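Local coordinates for protein trans-4-hydroxy-L-proline dehydratase (Clostridioides difficile 70-100-2010, PDB 6VXC) that catalyses, as a glycyl radical enzyme, the dehydration of trans-4-hydroxy-L-proline to (S)-1-pyrroline-5-carboxylate in the anaerobic breakdown of hydroxyproline, at residues 67-72 with 224-229; 75-80 with 231-236; 543-548 with 555-560; 61-66 with 213-218. One frame throughout, in Å; residues are numbered along the deposited sequence.

Contact 1: 67-72 with 224-229; sequences LRALSF and MAIACD
Ile226 and Ala69 bury the most surface here, followed by Ala227. They join helix 64-78 to helix 214-248. The two short segments run almost parallel, with 7° between their N-to-C directions and 8.4 Å between their axes. The CA atoms of Ala69 and Ala227 are 5.4 Å apart, so the backbones come close here, with Ala69 CB directed at the other helix.

Ile226 uses both of its branches. The Ile226 CG2 methyl, anti to the backbone N, lies against the Ala69 backbone, 3.6 Å from Ala69 O, and also meets Ala69 CB at 3.7 Å. The CG1 branch turns the other way, anti to the carbonyl carbon (chi1 -67°). It carries CD1 to Leu70, where Ile226 CD1 and Leu70 CD2 are 3.9 Å apart. Ala227 adds its backbone, with Ala227 N 4.2 Å from Ala69 CB.

Helix 542-546 lies against this pair as a third helix. Between the two segments the contact is carried mainly by apolar side chains and the Ala69 and Ala227 backbones. Its hold is therefore one of shape and apolar burial, without a polar bond to fix the register.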
# COMPACT_ATOMS: atom_id res chain seq x y z
N LEU A 67 9.76 -5.95 25.93
CA LEU A 67 8.45 -5.45 26.32
C LEU A 67 7.41 -5.66 25.22
O LEU A 67 6.29 -6.08 25.48
CB LEU A 67 8.54 -3.97 26.69
CG LEU A 67 7.23 -3.22 26.97
CD1 LEU A 67 6.46 -3.86 28.07
CD2 LEU A 67 7.57 -1.80 27.35
N ARG A 68 7.77 -5.34 23.97
CA ARG A 68 6.84 -5.57 22.87
C ARG A 68 6.51 -7.05 22.73
O ARG A 68 5.34 -7.42 22.56
CB ARG A 68 7.43 -5.03 21.57
CG ARG A 68 7.74 -3.54 21.56
CD ARG A 68 6.47 -2.71 21.71
NE ARG A 68 5.49 -3.05 20.69
CZ ARG A 68 4.22 -2.66 20.71
NH1 ARG A 68 3.41 -3.03 19.75
NH2 ARG A 68 3.76 -1.91 21.72
N ALA A 69 7.52 -7.91 22.79
CA ALA A 69 7.28 -9.35 22.64
C ALA A 69 6.42 -9.90 23.77
O ALA A 69 5.47 -10.66 23.54
CB ALA A 69 8.62 -10.09 22.57
N LEU A 70 6.73 -9.51 25.02
CA LEU A 70 5.91 -9.94 26.16
C LEU A 70 4.49 -9.40 26.05
O LEU A 70 3.53 -10.07 26.44
CB LEU A 70 6.56 -9.49 27.47
CG LEU A 70 7.83 -10.22 27.90
CD1 LEU A 70 8.49 -9.54 29.12
CD2 LEU A 70 7.53 -11.69 28.17
N SER A 71 4.33 -8.17 25.54
CA SER A 71 2.98 -7.63 25.38
C SER A 71 2.21 -8.39 24.30
O SER A 71 1.03 -8.68 24.48
CB SER A 71 3.05 -6.14 25.04
OG SER A 71 3.66 -5.42 26.09
N PHE A 72 2.86 -8.70 23.18
CA PHE A 72 2.22 -9.50 22.15
C PHE A 72 1.82 -10.87 22.69
O PHE A 72 0.70 -11.34 22.46
CB PHE A 72 3.15 -9.66 20.95
CG PHE A 72 2.57 -10.51 19.83
CD1 PHE A 72 1.51 -10.04 19.07
CD2 PHE A 72 3.12 -11.75 19.53
CE1 PHE A 72 0.97 -10.80 18.04
CE2 PHE A 72 2.59 -12.52 18.49
CZ PHE A 72 1.51 -12.05 17.75
N MET A 224 12.71 -11.97 19.97
CA MET A 224 12.26 -12.85 18.89
C MET A 224 11.85 -14.21 19.44
O MET A 224 10.87 -14.80 18.96
CB MET A 224 13.36 -13.00 17.84
CG MET A 224 13.59 -11.75 17.01
SD MET A 224 14.91 -12.00 15.81
CE MET A 224 15.84 -10.51 16.03
N ALA A 225 12.59 -14.73 20.42
CA ALA A 225 12.25 -16.02 21.02
C ALA A 225 10.89 -15.98 21.71
O ALA A 225 10.10 -16.93 21.62
CB ALA A 225 13.34 -16.44 22.01
N ILE A 226 10.60 -14.89 22.41
CA ILE A 226 9.29 -14.74 23.03
C ILE A 226 8.20 -14.66 21.98
O ILE A 226 7.11 -15.22 22.16
CB ILE A 226 9.30 -13.52 23.97
CG1 ILE A 226 10.24 -13.78 25.17
CG2 ILE A 226 7.89 -13.18 24.40
CD1 ILE A 226 10.61 -12.53 25.96
N ALA A 227 8.46 -13.97 20.87
CA ALA A 227 7.48 -13.92 19.78
C ALA A 227 7.19 -15.31 19.22
O ALA A 227 6.04 -15.62 18.87
CB ALA A 227 7.97 -12.98 18.68
N CYS A 228 8.22 -16.16 19.10
CA CYS A 228 8.01 -17.54 18.65
C CYS A 228 7.07 -18.29 19.59
O CYS A 228 6.15 -18.99 19.14
CB CYS A 228 9.34 -18.29 18.54
SG CYS A 228 10.47 -17.76 17.24
N ASP A 229 7.32 -18.18 20.90
CA ASP A 229 6.43 -18.82 21.88
C ASP A 229 5.00 -18.34 21.71
O ASP A 229 4.05 -19.12 21.90
CB ASP A 229 6.89 -18.52 23.31
CG ASP A 229 8.20 -19.19 23.67
OD1 ASP A 229 8.51 -20.25 23.08
OD2 ASP A 229 8.90 -18.66 24.55

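Contact 2: 75-80 with 231-236; sequences YIENRT and MVILGK
This contact is helix-helix packing near the C-terminal end of helix 64-78, where it lies along the long helix 214-248. The first helix ends at Asn78, and Arg79 is the first residue to leave helical geometry. Ile76 and Ile233 have the largest areas in the contact, and both point their CB toward the opposite segment.

Ile76 makes its contact with the CG2 methyl, which stands anti to the backbone N. Ile76 CG2 lies 3.8 Å from Leu234 N and 3.9 Å from Leu234 CB. On its other neighbour, Ile76 CG2 meets Ile233 CG2 at 4.1 Å. The two isoleucines thus pack branch against branch, with the Leu234 backbone as part of the floor.

Glu77 is partly exposed. Its chain is extended beyond CG and passes across Ile233 at a slant. Glu77 CG approaches Ile233 CD1 at 3.9 Å, so the aliphatic part of the acid serves as an apolar surface.

A polar link comes from just beyond 231-236. Arg237 NH1 donates to the carbonyl oxygens of both Ile76 and Arg79, tying the end of helix 64-78 to its neighbour. Phe285 of helix 276-293 touches Leu234. The carboxylate oxygen Glu77 OE2 rests 3.6 Å from the Ile233 CD1 methyl.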
# COMPACT_ATOMS: atom_id res chain seq x y z
N TYR A 75 -1.14 -10.61 24.87
CA TYR A 75 -2.32 -10.43 24.03
C TYR A 75 -2.75 -11.76 23.41
O TYR A 75 -3.93 -12.10 23.42
CB TYR A 75 -2.03 -9.36 22.97
CG TYR A 75 -2.97 -9.36 21.79
CD1 TYR A 75 -4.28 -8.94 21.91
CD2 TYR A 75 -2.52 -9.77 20.54
CE1 TYR A 75 -5.12 -8.94 20.83
CE2 TYR A 75 -3.37 -9.77 19.44
CZ TYR A 75 -4.66 -9.35 19.60
OH TYR A 75 -5.52 -9.35 18.53
N ILE A 76 -1.80 -12.52 22.86
CA ILE A 76 -2.15 -13.79 22.23
C ILE A 76 -2.71 -14.77 23.26
O ILE A 76 -3.67 -15.51 22.98
CB ILE A 76 -0.93 -14.37 21.49
CG1 ILE A 76 -0.55 -13.51 20.29
CG2 ILE A 76 -1.20 -15.82 21.04
CD1 ILE A 76 -1.63 -13.43 19.25
N GLU A 77 -2.13 -14.81 24.46
CA GLU A 77 -2.59 -15.74 25.48
C GLU A 77 -4.03 -15.46 25.91
O GLU A 77 -4.76 -16.40 26.25
CB GLU A 77 -1.66 -15.69 26.70
CG GLU A 77 -0.40 -16.51 26.56
CD GLU A 77 0.59 -16.31 27.71
OE1 GLU A 77 0.47 -15.31 28.45
OE2 GLU A 77 1.50 -17.15 27.87
N ASN A 78 -4.46 -14.20 25.91
CA ASN A 78 -5.71 -13.85 26.56
C ASN A 78 -6.80 -13.31 25.65
O ASN A 78 -7.92 -13.15 26.12
CB ASN A 78 -5.46 -12.82 27.66
CG ASN A 78 -4.64 -13.38 28.78
OD1 ASN A 78 -3.44 -13.14 28.86
ND2 ASN A 78 -5.29 -14.14 29.65
N ARG A 79 -6.52 -13.03 24.38
CA ARG A 79 -7.58 -12.49 23.53
C ARG A 79 -8.64 -13.54 23.27
O ARG A 79 -8.38 -14.74 23.30
CB ARG A 79 -7.02 -12.00 22.20
CG ARG A 79 -6.29 -13.05 21.36
CD ARG A 79 -6.16 -12.62 19.89
NE ARG A 79 -7.48 -12.66 19.25
CZ ARG A 79 -7.74 -12.27 18.01
NH1 ARG A 79 -8.97 -12.38 17.54
NH2 ARG A 79 -6.78 -11.78 17.23
N THR A 80 -9.86 -13.07 23.01
CA THR A 80 -10.95 -13.97 22.65
C THR A 80 -10.76 -14.41 21.20
O THR A 80 -10.41 -13.62 20.34
CB THR A 80 -12.30 -13.28 22.83
OG1 THR A 80 -12.42 -12.22 21.88
CG2 THR A 80 -12.41 -12.68 24.21
N MET A 231 3.51 -17.43 18.94
CA MET A 231 2.88 -18.09 17.79
C MET A 231 2.52 -19.53 18.12
O MET A 231 1.45 -20.01 17.73
CB MET A 231 3.80 -18.02 16.56
CG MET A 231 4.02 -16.59 16.04
SD MET A 231 2.50 -15.75 15.58
CE MET A 231 1.98 -16.68 14.15
N VAL A 232 3.37 -20.22 18.89
CA VAL A 232 3.04 -21.58 19.31
C VAL A 232 1.75 -21.59 20.11
O VAL A 232 0.88 -22.45 19.90
CB VAL A 232 4.22 -22.18 20.10
CG1 VAL A 232 3.83 -23.52 20.73
CG2 VAL A 232 5.41 -22.37 19.18
N ILE A 233 1.58 -20.63 21.01
CA ILE A 233 0.36 -20.54 21.81
C ILE A 233 -0.85 -20.24 20.93
O ILE A 233 -1.95 -20.73 21.19
CB ILE A 233 0.55 -19.48 22.91
CG1 ILE A 233 1.51 -20.01 23.98
CG2 ILE A 233 -0.79 -19.05 23.48
CD1 ILE A 233 2.08 -18.92 24.84
N LEU A 234 -0.67 -19.42 19.89
CA LEU A 234 -1.78 -19.13 18.99
C LEU A 234 -2.33 -20.41 18.39
O LEU A 234 -3.54 -20.64 18.37
CB LEU A 234 -1.33 -18.18 17.89
CG LEU A 234 -2.43 -17.84 16.90
CD1 LEU A 234 -3.57 -17.14 17.62
CD2 LEU A 234 -1.87 -16.99 15.77
N GLY A 235 -1.45 -21.27 17.89
CA GLY A 235 -1.91 -22.53 17.33
C GLY A 235 -2.52 -23.42 18.38
O GLY A 235 -3.58 -24.02 18.17
N LYS A 236 -1.88 -23.50 19.55
CA LYS A 236 -2.40 -24.34 20.63
C LYS A 236 -3.82 -23.93 21.00
O LYS A 236 -4.70 -24.79 21.15
CB LYS A 236 -1.48 -24.25 21.85
CG LYS A 236 -1.98 -25.01 23.08
CD LYS A 236 -1.22 -24.58 24.34
CE LYS A 236 -1.92 -23.42 25.07
NZ LYS A 236 -3.10 -23.89 25.86

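Contact 3: 543-548 with 555-560; sequences LMSTIV and GKDYQR
Ser545 and Tyr558 have CA atoms only 4.8 Å apart, where the last turn of short helix 542-546 meets the irregular loop that precedes strand 565-573. The loop begins with a Schellman motif. Gly555, with positive phi, is its C-prime residue and ends helix 551-554. An Asx turn follows, in which Asp557 OD2 accepts from Gln559 N at 2.9 Å.

Ser545 ties the two segments together. Ser545 OG receives the backbone N-H of Tyr558 in a short, nearly straight bond of 2.6 Å (177°). The hydroxyl is also hydrogen-bonded to Cys541 O, while Asp557 OD2 takes the backbone N of Cys541. These bonds fasten the loop to helix 542-546 and to Cys541 just before it.

The Tyr558 ring is held by two apolar groups. Tyr558 CG is anti to its own backbone N (chi1 172°), and the ring runs alongside Met544, pointing the same way. Met544 CG lies over one face as a CH-pi contact, 4.1 Å from the Tyr558 ring centroid. Val548 meets the edge. Thr181 touches both Met544 and Tyr558. The Tyr558 side chain is about 11 Å from that of Glu456, probably the proton acceptor, so the contact lies outside the first shell of that residue.

Farther out, Met544 SD stands almost on the ring normal, 5.2 Å from the Tyr558 centroid, a longer Met-aromatic contact. At the edge, Val548 CG1 is 3.7 Å from Tyr558 CD1.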
# COMPACT_ATOMS: atom_id res chain seq x y z
N LEU A 543 8.21 -10.16 16.23
CA LEU A 543 7.57 -11.21 15.42
C LEU A 543 7.96 -11.06 13.96
O LEU A 543 8.49 -11.99 13.35
CB LEU A 543 6.05 -11.20 15.59
CG LEU A 543 5.30 -12.23 14.72
CD1 LEU A 543 5.78 -13.66 15.04
CD2 LEU A 543 3.77 -12.13 14.87
N MET A 544 7.79 -9.87 13.38
CA MET A 544 8.18 -9.70 11.98
C MET A 544 9.64 -10.07 11.76
O MET A 544 9.99 -10.68 10.74
CB MET A 544 7.91 -8.27 11.50
CG MET A 544 8.27 -8.03 10.03
SD MET A 544 7.11 -8.84 8.89
CE MET A 544 5.68 -7.80 9.16
N SER A 545 10.51 -9.74 12.72
CA SER A 545 11.93 -10.02 12.55
C SER A 545 12.21 -11.51 12.39
O SER A 545 13.17 -11.88 11.72
CB SER A 545 12.72 -9.45 13.73
OG SER A 545 12.55 -8.05 13.83
N THR A 546 11.40 -12.38 13.01
CA THR A 546 11.69 -13.81 12.94
C THR A 546 11.58 -14.37 11.53
O THR A 546 12.19 -15.40 11.24
CB THR A 546 10.76 -14.62 13.86
OG1 THR A 546 9.40 -14.49 13.40
CG2 THR A 546 10.87 -14.16 15.34
N ILE A 547 10.85 -13.71 10.63
CA ILE A 547 10.59 -14.28 9.32
C ILE A 547 11.19 -13.45 8.19
O ILE A 547 10.86 -13.68 7.03
CB ILE A 547 9.08 -14.49 9.09
CG1 ILE A 547 8.35 -13.16 9.23
CG2 ILE A 547 8.53 -15.58 10.03
CD1 ILE A 547 6.91 -13.19 8.78
N VAL A 548 12.01 -12.49 8.51
CA VAL A 548 12.62 -11.66 7.53
C VAL A 548 14.13 -11.83 7.47
O VAL A 548 14.81 -11.58 8.44
CB VAL A 548 12.31 -10.17 7.74
CG1 VAL A 548 13.21 -9.34 6.86
CG2 VAL A 548 10.86 -9.83 7.56
N GLY A 555 21.20 -10.71 14.43
CA GLY A 555 20.75 -10.34 15.75
C GLY A 555 20.27 -8.91 15.81
O GLY A 555 20.63 -8.16 16.71
N LYS A 556 19.42 -8.54 14.85
CA LYS A 556 18.99 -7.15 14.68
C LYS A 556 17.54 -7.11 14.24
O LYS A 556 17.15 -7.76 13.26
CB LYS A 556 19.88 -6.42 13.67
CG LYS A 556 19.56 -4.94 13.57
CD LYS A 556 20.37 -4.25 12.50
CE LYS A 556 21.81 -4.05 12.91
NZ LYS A 556 22.48 -3.08 11.98
N ASP A 557 16.74 -6.34 14.97
CA ASP A 557 15.31 -6.24 14.72
C ASP A 557 15.03 -5.64 13.33
O ASP A 557 15.75 -4.76 12.85
CB ASP A 557 14.66 -5.41 15.81
CG ASP A 557 13.15 -5.43 15.74
OD1 ASP A 557 12.55 -6.43 16.19
OD2 ASP A 557 12.56 -4.46 15.21
N TYR A 558 13.95 -6.10 12.72
CA TYR A 558 13.54 -5.60 11.40
C TYR A 558 13.37 -4.08 11.41
O TYR A 558 13.71 -3.41 10.43
CB TYR A 558 12.25 -6.30 10.97
CG TYR A 558 11.59 -5.77 9.72
CD1 TYR A 558 11.95 -6.24 8.47
CD2 TYR A 558 10.54 -4.86 9.80
CE1 TYR A 558 11.33 -5.77 7.32
CE2 TYR A 558 9.92 -4.39 8.67
CZ TYR A 558 10.31 -4.84 7.44
OH TYR A 558 9.67 -4.35 6.34
N GLN A 559 12.85 -3.53 12.51
CA GLN A 559 12.59 -2.09 12.56
C GLN A 559 13.86 -1.26 12.73
O GLN A 559 13.77 -0.03 12.71
CB GLN A 559 11.61 -1.77 13.69
CG GLN A 559 10.63 -0.64 13.38
CD GLN A 559 9.45 -1.10 12.52
OE1 GLN A 559 9.57 -1.22 11.31
NE2 GLN A 559 8.31 -1.36 13.16
N ARG A 560 15.03 -1.86 12.87
CA ARG A 560 16.23 -1.03 12.94
C ARG A 560 17.32 -1.52 12.00
O ARG A 560 18.50 -1.26 12.24
CB ARG A 560 16.75 -0.90 14.37
CG ARG A 560 17.35 -2.15 15.00
CD ARG A 560 17.82 -1.88 16.45
NE ARG A 560 18.46 -3.05 17.04
CZ ARG A 560 19.76 -3.32 16.96
NH1 ARG A 560 20.57 -2.51 16.32
NH2 ARG A 560 20.24 -4.42 17.54

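Contact 4: 61-66 with 213-218; sequences SVEIPV and DAYNKK
Glu63 and Tyr215 meet at the surface, and the tight part of this contact is a single point. Tyr215 OH donates to Glu63 OE1 at a modelled 2.4 Å, a very short value that is doubtful in detail. The two side chains come from opposite directions. OE1 lies at the edge of the tyrosine ring, in its plane, and the carboxylate is turned 88° to that ring.

Tyr215 CG is anti to the backbone N (chi1 -178°), which sends the ring out from its helix. Glu63 instead bends at chi2 (-73°) to bring its carboxylate across.

The rest is loose. The nearest CA atoms, those of Glu63 and Asn216, are 9.6 Å apart, and only 83 Å² is buried in all. Glu63 and Tyr215 are exposed, and each touches a crystal neighbour, so the crystal may influence their pose. Closer packing starts farther along helix 214-248, where Pro65 rests on Asp220 and Ala223.

Asp213 is held within its own segment. Asp213 OD1 takes Asn216 ND2 at 2.9 Å, and Asp213 OD2 forms a salt bridge with Lys217 NZ at 3.3 Å, using the anti lone pair. Lys217 has a second acidic partner in Asp211.

Glu63 is the N-cap residue of helix 64-78, and Asp213 directly precedes helix 214-248. The contact is a polar surface bridge between the N-terminal ends of two helices packed side by side.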
# COMPACT_ATOMS: atom_id res chain seq x y z
N SER A 61 10.89 -2.79 33.44
CA SER A 61 11.60 -3.95 33.96
C SER A 61 12.39 -4.70 32.89
O SER A 61 13.20 -5.56 33.25
CB SER A 61 10.60 -4.92 34.61
OG SER A 61 9.79 -5.55 33.64
N VAL A 62 12.19 -4.38 31.61
CA VAL A 62 12.86 -5.04 30.49
C VAL A 62 13.15 -4.02 29.40
O VAL A 62 12.58 -2.93 29.37
CB VAL A 62 12.01 -6.20 29.92
CG1 VAL A 62 11.89 -7.33 30.93
CG2 VAL A 62 10.63 -5.69 29.51
N GLU A 63 14.05 -4.38 28.48
CA GLU A 63 14.30 -3.54 27.32
C GLU A 63 13.07 -3.54 26.40
O GLU A 63 12.25 -4.46 26.43
CB GLU A 63 15.54 -4.04 26.56
CG GLU A 63 16.80 -4.22 27.42
CD GLU A 63 17.44 -2.90 27.83
OE1 GLU A 63 18.40 -2.93 28.64
OE2 GLU A 63 16.98 -1.84 27.37
N ILE A 64 12.94 -2.49 25.59
CA ILE A 64 11.71 -2.30 24.82
C ILE A 64 11.42 -3.46 23.87
O ILE A 64 10.26 -3.86 23.77
CB ILE A 64 11.73 -0.94 24.11
CG1 ILE A 64 11.68 0.17 25.17
CG2 ILE A 64 10.53 -0.82 23.19
CD1 ILE A 64 11.87 1.56 24.61
N PRO A 65 12.39 -4.03 23.17
CA PRO A 65 12.04 -5.19 22.33
C PRO A 65 11.40 -6.32 23.11
O PRO A 65 10.40 -6.90 22.66
CB PRO A 65 13.38 -5.60 21.70
CG PRO A 65 14.42 -4.71 22.29
CD PRO A 65 13.75 -3.54 22.92
N VAL A 66 11.92 -6.64 24.30
CA VAL A 66 11.30 -7.67 25.12
C VAL A 66 9.92 -7.23 25.59
O VAL A 66 8.99 -8.04 25.65
CB VAL A 66 12.22 -8.05 26.29
CG1 VAL A 66 11.50 -8.95 27.27
CG2 VAL A 66 13.49 -8.74 25.78
N ASP A 213 28.62 -5.00 20.21
CA ASP A 213 27.19 -4.90 19.95
C ASP A 213 26.41 -6.06 20.55
O ASP A 213 25.19 -6.11 20.41
CB ASP A 213 26.95 -4.79 18.44
CG ASP A 213 25.52 -4.43 18.09
OD1 ASP A 213 25.02 -3.41 18.61
OD2 ASP A 213 24.92 -5.15 17.26
N ALA A 214 27.08 -6.95 21.30
CA ALA A 214 26.45 -8.20 21.72
C ALA A 214 25.20 -7.96 22.56
O ALA A 214 24.22 -8.70 22.43
CB ALA A 214 27.45 -9.04 22.51
N TYR A 215 25.21 -6.94 23.41
CA TYR A 215 24.06 -6.69 24.28
C TYR A 215 22.82 -6.34 23.47
O TYR A 215 21.71 -6.80 23.80
CB TYR A 215 24.39 -5.55 25.25
CG TYR A 215 23.29 -5.23 26.23
CD1 TYR A 215 22.28 -4.34 25.91
CD2 TYR A 215 23.28 -5.80 27.50
CE1 TYR A 215 21.28 -4.04 26.81
CE2 TYR A 215 22.29 -5.50 28.40
CZ TYR A 215 21.30 -4.62 28.05
OH TYR A 215 20.32 -4.35 28.96
N ASN A 216 22.97 -5.48 22.46
CA ASN A 216 21.83 -5.13 21.62
C ASN A 216 21.32 -6.34 20.85
O ASN A 216 20.11 -6.50 20.67
CB ASN A 216 22.22 -4.02 20.64
CG ASN A 216 22.64 -2.74 21.34
OD1 ASN A 216 22.09 -2.36 22.37
ND2 ASN A 216 23.63 -2.07 20.78
N LYS A 217 22.23 -7.19 20.39
CA LYS A 217 21.81 -8.41 19.71
C LYS A 217 21.00 -9.30 20.64
O LYS A 217 19.95 -9.84 20.25
CB LYS A 217 23.02 -9.17 19.18
CG LYS A 217 23.88 -8.40 18.18
CD LYS A 217 24.47 -9.35 17.18
CE LYS A 217 25.96 -9.20 16.98
NZ LYS A 217 26.43 -7.93 16.40
N LYS A 218 21.46 -9.45 21.89
CA LYS A 218 20.78 -10.31 22.85
C LYS A 218 19.36 -9.84 23.13
O LYS A 218 18.43 -10.65 23.17
CB LYS A 218 21.58 -10.38 24.16
CG LYS A 218 21.05 -11.39 25.16
CD LYS A 218 21.76 -11.25 26.52
CE LYS A 218 21.24 -12.24 27.55
NZ LYS A 218 21.79 -13.59 27.28

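Contacts 4, 1 and 2 follow one another along the same pair, helix 64-78 and helix 214-248. Their centres are about 12 Å apart from contact 4 to contact 1 and about 11 Å from contact 1 to contact 2. Val66 CG1 of contact 4 touches Ile226 CD1 of contact 1 at 3.9 Å. Contact 3 lies against this pair and touches all three. Its Leu543 reaches Phe72 and Ala227 of contact 1 and, through Leu543 CD1, Met231 CG of contact 2 at 3.6 Å. Gly555 and Arg560 pack on Lys217 and Asn216 of contact 4. Contacts 1, 2 and 4 lie away from the active site, whereas contact 3 brings Tyr558 within about 11 Å of Glu456, side chain to side chain.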